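Long-range contact in penicillin-binding protein 1A (Mycobacterium tuberculosis, PDB 5CXW), which builds and cross-links cell-wall peptidoglycan, through a transglycosylase domain and the penicillin-sensitive transpeptidase domain to which this chain belongs: residues D59-V65 with A318-V324. Residues are numbered along the deposited sequence; the frame is centred on the assembly and turned at random.
Sequences DMRAAVV and AVWVGTV
Ala63 and Trp320 face each other as an antiparallel hydrogen-bonded pair, and the indole of Trp320 makes this the tightly packed part of the contact between residues 59-65 and 318-324. Trp320 N gives a straight bond to Ala63 O (169°), and Ala63 N answers to Trp320 O, each at 3.0 Å. With CG anti to the backbone N (chi1 166°), the indole lies back along the neighbouring strand. The ring turns its edge to Ala63 N, which lies in the indole plane beside CE3, and CZ3 comes 3.9 Å from Arg61 CB. Gly322 N sits over one ring face, 3.5 Å above the plane and offset toward the rim. Asp305 accepts a hydrogen bond from NE1, so the buried indole nitrogen is satisfied, while Trp307 meets the ring edge-to-face, and Val211 of helix 211-222 packs against Trp320 and Ala63. On the other face of the sheet, Ala62, Val64, Val319 and Val321 form an apolar layer, with Val64 CG1 4.2 Å from Val319 CG2, beneath helices 39-53 and 343-356.

The partly exposed end is looser. Val324 N still reaches Asp59 O at 2.8 Å, but with a bent N-H angle of 136°. Val324 CB lies over one face of the Arg61 guanidinium, off toward its rim, 3.6 Å from the plane. A bend at chi2 turns the arginine back so that NH1 bonds Met60 O at 2.9 Å; Pro58 O is a second acceptor for NH1. These inner strands of the five-stranded antiparallel sheet are thus joined by a ladder of backbone bonds, with the buried indole NE1 satisfied by Asp305, whereas at the partly exposed end the main-chain carbonyls of Met60 and Pro58 hold NH1 and probably stabilise the arginine's charge without neutralising it.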
# COMPACT_ATOMS: atom_id res chain seq x y z
N ASP A 59 7.74 -5.99 -21.32
CA ASP A 59 8.14 -6.56 -20.03
C ASP A 59 7.59 -5.79 -18.80
O ASP A 59 7.69 -6.27 -17.67
CB ASP A 59 9.69 -6.60 -19.94
CG ASP A 59 10.34 -7.54 -20.94
OD1 ASP A 59 9.67 -8.46 -21.43
OD2 ASP A 59 11.54 -7.33 -21.26
N MET A 60 7.03 -4.61 -19.01
CA MET A 60 6.45 -3.86 -17.90
C MET A 60 5.24 -4.58 -17.35
O MET A 60 4.43 -5.18 -18.10
CB MET A 60 6.05 -2.47 -18.37
CG MET A 60 5.72 -1.53 -17.23
SD MET A 60 5.57 0.17 -17.72
CE MET A 60 7.22 0.50 -18.37
N ARG A 61 5.09 -4.52 -16.03
CA ARG A 61 3.96 -5.14 -15.34
C ARG A 61 3.38 -4.15 -14.35
O ARG A 61 4.05 -3.21 -13.90
CB ARG A 61 4.42 -6.39 -14.62
CG ARG A 61 4.96 -7.50 -15.55
CD ARG A 61 3.81 -8.19 -16.25
NE ARG A 61 4.30 -9.28 -17.10
CZ ARG A 61 4.81 -9.14 -18.31
NH1 ARG A 61 4.94 -7.92 -18.89
NH2 ARG A 61 5.22 -10.23 -18.95
N ALA A 62 2.11 -4.37 -14.01
CA ALA A 62 1.46 -3.60 -12.94
C ALA A 62 0.63 -4.50 -12.04
O ALA A 62 0.22 -5.60 -12.45
CB ALA A 62 0.58 -2.48 -13.52
N ALA A 63 0.37 -4.05 -10.83
CA ALA A 63 -0.59 -4.69 -9.96
C ALA A 63 -1.39 -3.63 -9.21
O ALA A 63 -0.80 -2.59 -8.82
CB ALA A 63 0.12 -5.61 -8.99
N VAL A 64 -2.69 -3.88 -9.02
CA VAL A 64 -3.60 -2.95 -8.34
C VAL A 64 -4.50 -3.74 -7.40
O VAL A 64 -5.10 -4.74 -7.78
CB VAL A 64 -4.53 -2.25 -9.34
CG1 VAL A 64 -5.39 -1.20 -8.65
CG2 VAL A 64 -3.75 -1.59 -10.48
N VAL A 65 -4.58 -3.32 -6.15
CA VAL A 65 -5.54 -3.89 -5.20
C VAL A 65 -6.27 -2.77 -4.49
O VAL A 65 -5.63 -1.83 -4.00
CB VAL A 65 -4.83 -4.77 -4.16
CG1 VAL A 65 -5.87 -5.39 -3.20
CG2 VAL A 65 -4.06 -5.86 -4.86
N ALA A 318 -3.66 0.30 -3.64
CA ALA A 318 -2.24 0.22 -3.82
C ALA A 318 -1.94 -0.14 -5.30
O ALA A 318 -2.56 -1.02 -5.87
CB ALA A 318 -1.65 -0.87 -2.94
N VAL A 319 -0.95 0.55 -5.86
CA VAL A 319 -0.50 0.28 -7.22
C VAL A 319 1.01 0.18 -7.22
O VAL A 319 1.72 1.06 -6.72
CB VAL A 319 -0.84 1.42 -8.18
CG1 VAL A 319 -0.35 1.12 -9.59
CG2 VAL A 319 -2.38 1.72 -8.17
N TRP A 320 1.46 -0.87 -7.89
CA TRP A 320 2.88 -1.13 -8.19
C TRP A 320 3.04 -1.22 -9.71
O TRP A 320 2.18 -1.75 -10.40
CB TRP A 320 3.31 -2.44 -7.54
CG TRP A 320 4.64 -2.99 -8.04
CD1 TRP A 320 5.89 -2.70 -7.54
CD2 TRP A 320 4.85 -3.94 -9.09
NE1 TRP A 320 6.85 -3.43 -8.21
CE2 TRP A 320 6.24 -4.17 -9.19
CE3 TRP A 320 4.00 -4.63 -9.97
CZ2 TRP A 320 6.78 -5.10 -10.09
CZ3 TRP A 320 4.54 -5.51 -10.86
CH2 TRP A 320 5.94 -5.75 -10.92
N VAL A 321 4.13 -0.63 -10.19
CA VAL A 321 4.61 -0.84 -11.54
C VAL A 321 6.06 -1.31 -11.46
O VAL A 321 6.87 -0.78 -10.69
CB VAL A 321 4.47 0.43 -12.39
CG1 VAL A 321 5.05 0.20 -13.79
CG2 VAL A 321 3.03 0.90 -12.48
N GLY A 322 6.42 -2.29 -12.28
CA GLY A 322 7.81 -2.78 -12.36
C GLY A 322 7.97 -3.58 -13.63
O GLY A 322 7.18 -3.41 -14.58
N THR A 323 8.95 -4.47 -13.65
CA THR A 323 9.14 -5.33 -14.79
C THR A 323 9.01 -6.78 -14.43
O THR A 323 9.16 -7.17 -13.26
CB THR A 323 10.49 -5.11 -15.52
OG1 THR A 323 11.59 -5.66 -14.77
CG2 THR A 323 10.72 -3.62 -15.80
N VAL A 324 8.79 -7.62 -15.45
CA VAL A 324 8.44 -9.00 -15.16
C VAL A 324 9.54 -9.79 -14.42
O VAL A 324 9.23 -10.59 -13.56
CB VAL A 324 8.01 -9.75 -16.43
CG1 VAL A 324 9.08 -9.68 -17.49
CG2 VAL A 324 7.61 -11.17 -16.08